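Local coordinates for protein Exo-beta-1,4-mannosidase (Rhizomucor miehei, PDB 4LYP) that probably hydrolyses beta-1,4-linked mannose residues from the non-reducing ends of mannan-derived chains, as an extracellular family 5 glycoside hydrolase with a TIM-barrel fold, at residues C290-E295 and N312-D317; E103-Q108 and V163-G168; M147-F152 and Y210-R215. All coordinates share one frame; numbering follows the deposited sequence.

Contact 1: C290-E295 and N312-D317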
loop_
_atom_site.group_PDB
_atom_site.type_symbol
_atom_site.label_atom_id
_atom_site.label_comp_id
_atom_site.label_asym_id
_atom_site.label_seq_id
_atom_site.Cartn_x
_atom_site.Cartn_y
_atom_site.Cartn_z
ATOM N N CYS A 290 7.237 -6.480 3.261
ATOM C CA CYS A 290 7.260 -6.068 4.643
ATOM C C CYS A 290 6.831 -4.627 4.735
ATOM O O CYS A 290 6.927 -3.854 3.744
ATOM C CB CYS A 290 8.677 -6.353 5.242
ATOM S SG CYS A 290 10.032 -5.477 4.474
ATOM N N HIS A 291 6.291 -4.274 5.913
ATOM C CA HIS A 291 5.876 -2.901 6.225
ATOM C C HIS A 291 6.555 -2.587 7.528
ATOM O O HIS A 291 6.419 -3.326 8.515
ATOM C CB HIS A 291 4.380 -2.822 6.499
ATOM C CG HIS A 291 3.457 -3.186 5.363
ATOM N ND1 HIS A 291 2.106 -3.047 5.441
ATOM C CD2 HIS A 291 3.718 -3.700 4.130
ATOM C CE1 HIS A 291 1.548 -3.467 4.302
ATOM N NE2 HIS A 291 2.488 -3.869 3.499
ATOM N N CYS A 292 7.330 -1.469 7.618
ATOM C CA CYS A 292 8.081 -1.157 8.819
ATOM C C CYS A 292 7.565 0.149 9.431
ATOM O O CYS A 292 7.639 1.225 8.758
ATOM C CB CYS A 292 9.572 -1.014 8.464
ATOM S SG CYS A 292 10.553 -0.671 9.984
ATOM N N TRP A 293 7.036 0.071 10.659
ATOM C CA TRP A 293 6.350 1.200 11.321
ATOM C C TRP A 293 6.832 1.464 12.707
ATOM O O TRP A 293 6.223 1.057 13.689
ATOM C CB TRP A 293 4.839 0.980 11.258
ATOM C CG TRP A 293 4.303 1.132 9.865
ATOM C CD1 TRP A 293 3.758 0.212 9.031
ATOM C CD2 TRP A 293 4.330 2.385 9.156
ATOM N NE1 TRP A 293 3.454 0.802 7.784
ATOM C CE2 TRP A 293 3.807 2.131 7.888
ATOM C CE3 TRP A 293 4.759 3.689 9.489
ATOM C CZ2 TRP A 293 3.639 3.161 6.958
ATOM C CZ3 TRP A 293 4.633 4.693 8.574
ATOM C CH2 TRP A 293 4.109 4.414 7.298
ATOM N N VAL A 294 7.971 2.186 12.815
ATOM C CA VAL A 294 8.607 2.321 14.111
ATOM C C VAL A 294 7.742 3.075 15.143
ATOM O O VAL A 294 7.738 2.705 16.329
ATOM C CB VAL A 294 10.031 2.889 14.008
ATOM C CG1 VAL A 294 10.983 1.826 13.481
ATOM C CG2 VAL A 294 10.097 4.230 13.253
ATOM N N GLU A 295 7.033 4.141 14.765
ATOM C CA GLU A 295 6.240 4.843 15.778
ATOM C C GLU A 295 5.048 3.964 16.191
ATOM O O GLU A 295 4.784 3.800 17.384
ATOM C CB GLU A 295 5.759 6.195 15.237
ATOM C CG GLU A 295 4.897 6.956 16.227
ATOM C CD GLU A 295 4.458 8.330 15.803
ATOM O OE1 GLU A 295 4.932 8.828 14.747
ATOM O OE2 GLU A 295 3.639 8.901 16.501
ATOM N N ASN A 312 16.759 4.069 13.554
ATOM C CA ASN A 312 17.629 3.691 12.451
ATOM C C ASN A 312 18.168 2.278 12.657
ATOM O O ASN A 312 18.226 1.494 11.708
ATOM C CB ASN A 312 18.834 4.653 12.298
ATOM C CG ASN A 312 18.448 6.014 11.799
ATOM O OD1 ASN A 312 17.542 6.131 10.961
ATOM N ND2 ASN A 312 19.183 7.035 12.208
ATOM N N GLU A 313 18.543 1.929 13.893
ATOM C CA GLU A 313 19.074 0.573 14.107
ATOM C C GLU A 313 17.976 -0.461 13.927
ATOM O O GLU A 313 18.223 -1.548 13.357
ATOM C CB GLU A 313 19.578 0.526 15.526
ATOM C CG GLU A 313 20.832 1.409 15.676
ATOM C CD GLU A 313 21.227 1.657 17.087
ATOM O OE1 GLU A 313 20.680 1.070 18.012
ATOM O OE2 GLU A 313 22.204 2.419 17.254
ATOM N N TYR A 314 16.739 -0.161 14.348
ATOM C CA TYR A 314 15.627 -1.087 14.168
ATOM C C TYR A 314 15.400 -1.326 12.675
ATOM O O TYR A 314 15.274 -2.460 12.239
ATOM C CB TYR A 314 14.363 -0.563 14.830
ATOM C CG TYR A 314 13.242 -1.563 14.718
ATOM C CD1 TYR A 314 12.408 -1.602 13.589
ATOM C CD2 TYR A 314 13.037 -2.494 15.732
ATOM C CE1 TYR A 314 11.432 -2.550 13.429
ATOM C CE2 TYR A 314 12.017 -3.432 15.602
ATOM C CZ TYR A 314 11.232 -3.447 14.396
ATOM O OH TYR A 314 10.279 -4.412 14.259
ATOM N N MET A 315 15.337 -0.265 11.888
ATOM C CA MET A 315 15.157 -0.369 10.425
ATOM C C MET A 315 16.284 -1.198 9.836
ATOM O O MET A 315 16.042 -2.061 8.995
ATOM C CB MET A 315 15.087 1.022 9.815
ATOM C CG MET A 315 15.206 1.008 8.284
ATOM S SD MET A 315 13.784 0.163 7.440
ATOM C CE MET A 315 12.556 1.493 7.434
ATOM N N HIS A 316 17.527 -0.943 10.221
ATOM C CA HIS A 316 18.607 -1.716 9.691
ATOM C C HIS A 316 18.432 -3.219 9.934
ATOM O O HIS A 316 18.618 -4.039 9.007
ATOM C CB HIS A 316 19.924 -1.251 10.378
ATOM C CG HIS A 316 21.095 -2.033 9.963
ATOM N ND1 HIS A 316 21.461 -3.196 10.571
ATOM C CD2 HIS A 316 21.961 -1.820 8.923
ATOM C CE1 HIS A 316 22.582 -3.676 9.969
ATOM N NE2 HIS A 316 22.858 -2.862 8.923
ATOM N N ASP A 317 18.116 -3.564 11.190
ATOM C CA ASP A 317 17.993 -4.984 11.523
ATOM C C ASP A 317 16.744 -5.585 10.871
ATOM O O ASP A 317 16.767 -6.774 10.564
ATOM C CB ASP A 317 17.954 -5.167 13.071
ATOM C CG ASP A 317 19.268 -4.767 13.768
ATOM O OD1 ASP A 317 20.239 -4.497 13.079
ATOM O OD2 ASP A 317 19.203 -4.679 14.991
#

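Contact 2: E103-Q108 and V163-G168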
loop_
_atom_site.group_PDB
_atom_site.type_symbol
_atom_site.label_atom_id
_atom_site.label_comp_id
_atom_site.label_asym_id
_atom_site.label_seq_id
_atom_site.Cartn_x
_atom_site.Cartn_y
_atom_site.Cartn_z
ATOM N N GLU A 103 -15.180 -0.110 0.787
ATOM C CA GLU A 103 -16.507 -0.577 1.098
ATOM C C GLU A 103 -17.290 0.491 1.828
ATOM O O GLU A 103 -16.771 1.184 2.726
ATOM C CB GLU A 103 -16.451 -1.885 1.903
ATOM C CG GLU A 103 -15.919 -3.060 1.088
ATOM C CD GLU A 103 -14.381 -3.086 0.980
ATOM O OE1 GLU A 103 -13.655 -2.862 1.924
ATOM O OE2 GLU A 103 -13.940 -3.468 -0.157
ATOM N N GLY A 104 -18.592 0.600 1.496
ATOM C CA GLY A 104 -19.535 1.417 2.267
ATOM C C GLY A 104 -20.097 0.623 3.448
ATOM O O GLY A 104 -19.524 -0.418 3.831
ATOM N N PRO A 105 -21.193 1.050 4.053
ATOM C CA PRO A 105 -21.998 2.240 3.636
ATOM C C PRO A 105 -21.264 3.574 3.853
ATOM O O PRO A 105 -20.292 3.655 4.638
ATOM C CB PRO A 105 -23.241 2.123 4.519
ATOM C CG PRO A 105 -22.837 1.373 5.680
ATOM C CD PRO A 105 -21.790 0.366 5.251
ATOM N N ASP A 106 -21.765 4.616 3.203
ATOM C CA ASP A 106 -21.072 5.893 3.135
ATOM C C ASP A 106 -21.408 6.835 4.283
ATOM O O ASP A 106 -21.072 8.021 4.239
ATOM C CB ASP A 106 -21.404 6.587 1.788
ATOM C CG ASP A 106 -20.761 5.827 0.576
ATOM O OD1 ASP A 106 -19.552 5.499 0.737
ATOM O OD2 ASP A 106 -21.418 5.617 -0.420
ATOM N N ASP A 107 -22.024 6.315 5.364
ATOM C CA ASP A 107 -22.284 7.071 6.575
ATOM C C ASP A 107 -21.327 6.660 7.689
ATOM O O ASP A 107 -21.631 6.920 8.891
ATOM C CB ASP A 107 -23.763 6.882 7.015
ATOM C CG ASP A 107 -24.062 5.487 7.437
ATOM O OD1 ASP A 107 -23.298 4.527 7.190
ATOM O OD2 ASP A 107 -25.184 5.250 8.001
ATOM N N GLN A 108 -20.214 6.008 7.382
ATOM C CA GLN A 108 -19.308 5.503 8.421
ATOM C C GLN A 108 -18.125 6.461 8.607
ATOM O O GLN A 108 -17.563 6.986 7.662
ATOM C CB GLN A 108 -18.776 4.137 8.071
ATOM C CG GLN A 108 -19.930 3.074 7.991
ATOM C CD GLN A 108 -20.576 2.903 9.352
ATOM O OE1 GLN A 108 -19.898 2.524 10.320
ATOM N NE2 GLN A 108 -21.871 3.184 9.429
ATOM N N VAL A 163 -17.474 -8.347 7.589
ATOM C CA VAL A 163 -18.048 -9.004 8.744
ATOM C C VAL A 163 -19.359 -8.360 9.131
ATOM O O VAL A 163 -20.351 -9.055 9.405
ATOM C CB VAL A 163 -17.038 -9.067 9.914
ATOM C CG1 VAL A 163 -17.722 -9.556 11.202
ATOM C CG2 VAL A 163 -15.836 -9.950 9.550
ATOM N N ALA A 164 -19.422 -7.016 9.160
ATOM C CA ALA A 164 -20.680 -6.334 9.470
ATOM C C ALA A 164 -21.755 -6.698 8.467
ATOM O O ALA A 164 -22.954 -6.849 8.843
ATOM C CB ALA A 164 -20.431 -4.825 9.461
ATOM N N TRP A 165 -21.435 -6.731 7.182
ATOM C CA TRP A 165 -22.427 -7.164 6.193
ATOM C C TRP A 165 -22.941 -8.551 6.455
ATOM O O TRP A 165 -24.154 -8.771 6.374
ATOM C CB TRP A 165 -21.854 -7.054 4.824
ATOM C CG TRP A 165 -21.814 -5.656 4.228
ATOM C CD1 TRP A 165 -22.711 -4.660 4.413
ATOM C CD2 TRP A 165 -20.851 -5.159 3.265
ATOM N NE1 TRP A 165 -22.377 -3.543 3.657
ATOM C CE2 TRP A 165 -21.247 -3.821 2.923
ATOM C CE3 TRP A 165 -19.728 -5.709 2.635
ATOM C CZ2 TRP A 165 -20.566 -3.077 1.972
ATOM C CZ3 TRP A 165 -19.089 -4.953 1.668
ATOM C CH2 TRP A 165 -19.497 -3.634 1.349
ATOM N N ILE A 166 -22.083 -9.492 6.801
ATOM C CA ILE A 166 -22.543 -10.850 7.002
ATOM C C ILE A 166 -23.352 -11.010 8.264
ATOM O O ILE A 166 -24.380 -11.699 8.262
ATOM C CB ILE A 166 -21.302 -11.825 7.002
ATOM C CG1 ILE A 166 -20.569 -11.792 5.650
ATOM C CG2 ILE A 166 -21.788 -13.267 7.360
ATOM C CD1 ILE A 166 -21.460 -12.021 4.444
ATOM N N THR A 167 -22.944 -10.329 9.335
ATOM C CA THR A 167 -23.638 -10.487 10.643
ATOM C C THR A 167 -24.874 -9.651 10.717
ATOM O O THR A 167 -25.699 -9.867 11.567
ATOM C CB THR A 167 -22.679 -10.213 11.823
ATOM O OG1 THR A 167 -22.292 -8.837 11.750
ATOM C CG2 THR A 167 -21.483 -11.079 11.859
ATOM N N GLY A 168 -25.001 -8.685 9.781
ATOM C CA GLY A 168 -26.108 -7.771 9.765
ATOM C C GLY A 168 -26.037 -6.709 10.822
ATOM O O GLY A 168 -27.039 -6.083 11.070
#

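Contact 3: M147-F152 and Y210-R215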
loop_
_atom_site.group_PDB
_atom_site.type_symbol
_atom_site.label_atom_id
_atom_site.label_comp_id
_atom_site.label_asym_id
_atom_site.label_seq_id
_atom_site.Cartn_x
_atom_site.Cartn_y
_atom_site.Cartn_z
ATOM N N MET A 147 -2.049 -3.730 -7.021
ATOM C CA MET A 147 -3.502 -3.497 -6.870
ATOM C C MET A 147 -3.992 -4.169 -5.578
ATOM O O MET A 147 -4.217 -5.380 -5.572
ATOM C CB MET A 147 -4.229 -4.080 -8.034
ATOM C CG MET A 147 -3.935 -3.383 -9.392
ATOM S SD MET A 147 -4.746 -1.793 -9.544
ATOM C CE MET A 147 -6.370 -2.373 -10.060
ATOM N N THR A 148 -4.109 -3.405 -4.509
ATOM C CA THR A 148 -4.533 -3.949 -3.201
ATOM C C THR A 148 -6.049 -4.172 -3.243
ATOM O O THR A 148 -6.816 -3.225 -3.472
ATOM C CB THR A 148 -4.125 -3.054 -2.071
ATOM O OG1 THR A 148 -2.693 -2.787 -2.183
ATOM C CG2 THR A 148 -4.397 -3.659 -0.715
ATOM N N LEU A 149 -6.483 -5.432 -3.087
ATOM C CA LEU A 149 -7.899 -5.787 -3.314
ATOM C C LEU A 149 -8.769 -5.701 -2.080
ATOM O O LEU A 149 -10.010 -5.873 -2.191
ATOM C CB LEU A 149 -7.954 -7.179 -3.926
ATOM C CG LEU A 149 -7.451 -7.271 -5.354
ATOM C CD1 LEU A 149 -7.065 -8.721 -5.671
ATOM C CD2 LEU A 149 -8.550 -6.778 -6.283
ATOM N N GLY A 150 -8.176 -5.477 -0.915
ATOM C CA GLY A 150 -8.940 -5.398 0.337
ATOM C C GLY A 150 -8.077 -4.855 1.414
ATOM O O GLY A 150 -6.927 -4.454 1.136
ATOM N N ASN A 151 -8.593 -4.874 2.628
ATOM C CA ASN A 151 -7.889 -4.177 3.723
ATOM C C ASN A 151 -8.307 -4.792 5.014
ATOM O O ASN A 151 -9.520 -4.906 5.266
ATOM C CB ASN A 151 -8.252 -2.693 3.694
ATOM C CG ASN A 151 -7.411 -1.809 4.593
ATOM O OD1 ASN A 151 -6.460 -2.247 5.266
ATOM N ND2 ASN A 151 -7.727 -0.535 4.539
ATOM N N PHE A 152 -7.394 -5.223 5.852
ATOM C CA PHE A 152 -7.789 -5.645 7.190
ATOM C C PHE A 152 -8.424 -4.455 7.911
ATOM O O PHE A 152 -9.368 -4.668 8.714
ATOM C CB PHE A 152 -6.591 -6.198 7.945
ATOM C CG PHE A 152 -7.011 -6.782 9.261
ATOM C CD1 PHE A 152 -7.498 -8.096 9.315
ATOM C CD2 PHE A 152 -7.026 -6.006 10.443
ATOM C CE1 PHE A 152 -7.955 -8.635 10.495
ATOM C CE2 PHE A 152 -7.493 -6.564 11.651
ATOM C CZ PHE A 152 -7.958 -7.893 11.650
ATOM N N TYR A 210 -13.246 -10.645 -8.607
ATOM C CA TYR A 210 -13.615 -10.939 -9.980
ATOM C C TYR A 210 -13.966 -9.655 -10.704
ATOM O O TYR A 210 -13.570 -9.467 -11.874
ATOM C CB TYR A 210 -14.841 -11.902 -9.963
ATOM C CG TYR A 210 -15.333 -12.203 -11.367
ATOM C CD1 TYR A 210 -16.234 -11.347 -12.020
ATOM C CD2 TYR A 210 -14.847 -13.295 -12.081
ATOM C CE1 TYR A 210 -16.634 -11.613 -13.339
ATOM C CE2 TYR A 210 -15.235 -13.555 -13.377
ATOM C CZ TYR A 210 -16.075 -12.685 -13.996
ATOM O OH TYR A 210 -16.450 -13.009 -15.286
ATOM N N THR A 211 -14.720 -8.769 -10.030
ATOM C CA THR A 211 -15.207 -7.567 -10.700
ATOM C C THR A 211 -14.001 -6.673 -11.057
ATOM O O THR A 211 -13.957 -6.131 -12.165
ATOM C CB THR A 211 -16.148 -6.821 -9.777
ATOM O OG1 THR A 211 -17.296 -7.623 -9.524
ATOM C CG2 THR A 211 -16.614 -5.521 -10.433
ATOM N N VAL A 212 -13.011 -6.534 -10.179
ATOM C CA VAL A 212 -11.839 -5.712 -10.519
ATOM C C VAL A 212 -10.992 -6.372 -11.568
ATOM O O VAL A 212 -10.560 -5.710 -12.546
ATOM C CB VAL A 212 -11.023 -5.353 -9.260
ATOM C CG1 VAL A 212 -9.867 -4.457 -9.610
ATOM C CG2 VAL A 212 -11.913 -4.673 -8.218
ATOM N N GLN A 213 -10.728 -7.664 -11.471
ATOM C CA GLN A 213 -9.873 -8.321 -12.461
ATOM C C GLN A 213 -10.473 -8.273 -13.855
ATOM O O GLN A 213 -9.764 -8.257 -14.861
ATOM C CB GLN A 213 -9.565 -9.757 -12.058
ATOM C CG GLN A 213 -8.663 -9.846 -10.827
ATOM C CD GLN A 213 -8.261 -11.289 -10.523
ATOM O OE1 GLN A 213 -9.050 -12.220 -10.600
ATOM N NE2 GLN A 213 -6.998 -11.480 -10.220
ATOM N N ASN A 214 -11.839 -8.269 -13.941
ATOM C CA ASN A 214 -12.528 -8.227 -15.251
ATOM C C ASN A 214 -12.987 -6.865 -15.665
ATOM O O ASN A 214 -13.675 -6.710 -16.675
ATOM C CB ASN A 214 -13.666 -9.240 -15.186
ATOM C CG ASN A 214 -13.095 -10.632 -15.236
ATOM O OD1 ASN A 214 -12.782 -11.148 -16.327
ATOM N ND2 ASN A 214 -12.849 -11.222 -14.075
ATOM N N ARG A 215 -12.594 -5.809 -14.954
ATOM C CA ARG A 215 -13.016 -4.442 -15.315
ATOM C C ARG A 215 -12.434 -4.089 -16.691
ATOM O O ARG A 215 -11.236 -4.272 -16.919
ATOM C CB ARG A 215 -12.421 -3.493 -14.228
ATOM C CG ARG A 215 -12.614 -1.969 -14.564
ATOM C CD ARG A 215 -14.095 -1.553 -14.550
ATOM N NE ARG A 215 -14.144 -0.102 -14.722
ATOM C CZ ARG A 215 -15.259 0.608 -14.516
ATOM N NH1 ARG A 215 -16.406 -0.001 -14.124
ATOM N NH2 ARG A 215 -15.220 1.922 -14.633
#

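Contact 1: C290-E295 and N312-D317
The sulfur of Cys-292 is the atom on which both helix side chains converge, although all its contacts here are van der Waals or sulfur-aromatic ones. Its SG comes 3.9 Å from CE of Met-315 and 4.0 Å from CE1 of Tyr-314. Measured from the ring centroid of Tyr-314, Cys-292 SG lies at 5.2 Å and 88° off the ring normal, so the sulfur meets the edge of the phenol and not its pi face. SG stands anti to the backbone N of Cys-292 (chi1 -178°), which carries it outward from the strand toward helix 308-329. Met-315 reaches the same sulfur by a detour: its chain bends at both chi2 and chi3, so that the terminal methyl CE of Met-315 also lies 4.0 Å from CB of Cys-292. Beyond the cysteine, Val-294 and Tyr-314 run alongside each other, pointing opposite ways, with CG1 of Val-294 3.7 Å from ring atom CD1 of Tyr-314. On the far side of the helix His-316 ND1 donates to Asp-317 OD1 over 3.1 Å, nearly straight at 172°, with the acceptor in the imidazole plane. Met-335 of strand 333-338 and Tyr-367 of helix 362-380 close round the apolar patch. Between Cys-292 and Val-294, Trp-293 turns the other way, lines the guanidine pocket and donates through NE1 to Glu-337. Strand 288-292, helix 308-329 and the parallel neighbouring strand 333-338 form a beta-alpha-beta crossover, the repeating element of a TIM barrel, here with pocket and helix layer served by successive residues.

Contact 2: E103-Q108 and V163-G168
The indole of Trp-165 overlaps the aliphatic part of Glu-103, joining a loop that follows strand 95-99 of the TIM barrel to helix 158-167, which comes after the next barrel strand, 144-148. The six-membered part of the indole does the touching: CH2 of Trp-165 is 3.6 Å from CB of Glu-103. Beside it, CZ3 of Trp-165 lies 3.7 Å from CG of Glu-103. The glutamate chain runs perpendicular to the indole side chain, with the carboxylate and indole planes 81° apart. A bend at chi2 (80°) swings the carboxylate of Glu-103 off the indole, and its OE1 accepts from the backbone N of Gly-158 at the start of the helix. One residue therefore meets helix 158-167 twice, through its methylenes at Trp-165 and through its acid at the first turn. The peptide after Glu-103 continues the contact: the carbonyl O of Gly-104 lies 3.4 Å from CZ2 of Trp-165, a close but unbonded approach to the indole. Pro-105, which follows a cis peptide bond, adds a looser touch through CD near NE1 of Trp-165. Pro-120 also packs on the indole. From Pro-105 the loop makes a type I turn to Gln-108, where NE2 of Gln-108 donates to OD1 of Asp-107 over 3.0 Å, arriving from above the carboxylate, 56° out of its plane.

Contact 3: M147-F152 and Y210-R215
Val-212 and Leu-149, the two residues with the most surface buried between the segments, press together where helix 197-213 of the TIM barrel lies against the end of strand 144-148. With the parallel strand 230-234 that follows, these elements make a beta-alpha-beta crossover, lengthened by the helices 158-167 and 181-193 inserted between strand 144-148 and helix 197-213. Leu-149 and Val-212 lie side by side, headed in opposing senses, and methyl CD2 of Leu-149 comes 4.1 Å from CB of Val-212, meeting the branch point itself. CG1 of Val-212 stands anti to the backbone N (chi1 -177°), which directs this methyl at the other partner, Met-147. That chain bends at chi2 and chi3 and comes in slantwise, ending with CE of Met-147 4.1 Å from CG1 of Val-212. The valine is thus touched by two residues spaced two apart along the chain, both sent outward from the barrel wall. Trp-233 of strand 230-234 borders the same patch, touching Met-147, Val-212 and Gln-213, so that the neighbouring strand packs on the same helix. Just beyond the helix, Arg-215 ties its end to helix 125-140 through salt bridges to Glu-125 and Asp-132. The last helical turn is fastened by Asn-214, whose backbone N and side chain both reach the carbonyl O of Tyr-210. Its ND2 donates over 2.9 Å to Tyr-210 O, and the same nitrogen sits over the centre of the Tyr-210 ring, 3.3 Å above the plane.

In the fold
Contacts 1 and 3 are buried strand-to-helix joints on opposite sides of the chain's centre, each between a barrel strand and the helix that crosses to the next parallel strand. Both are apolar, but contact 1 adds a cysteine sulfur at a tyrosine ring edge and lies next to a pocket residue, whereas contact 3 meets through aliphatic carbons and a thioether methyl. Contact 2, only partly buried, its centre about 22 Å from the centre of the chain, joins a loop to a helix and mixes indole, methylenes and a peptide carbonyl. Its helix 158-167 follows strand 144-148 of contact 3, and the segments of these two contacts alternate along the chain; contact 1 comes later in sequence.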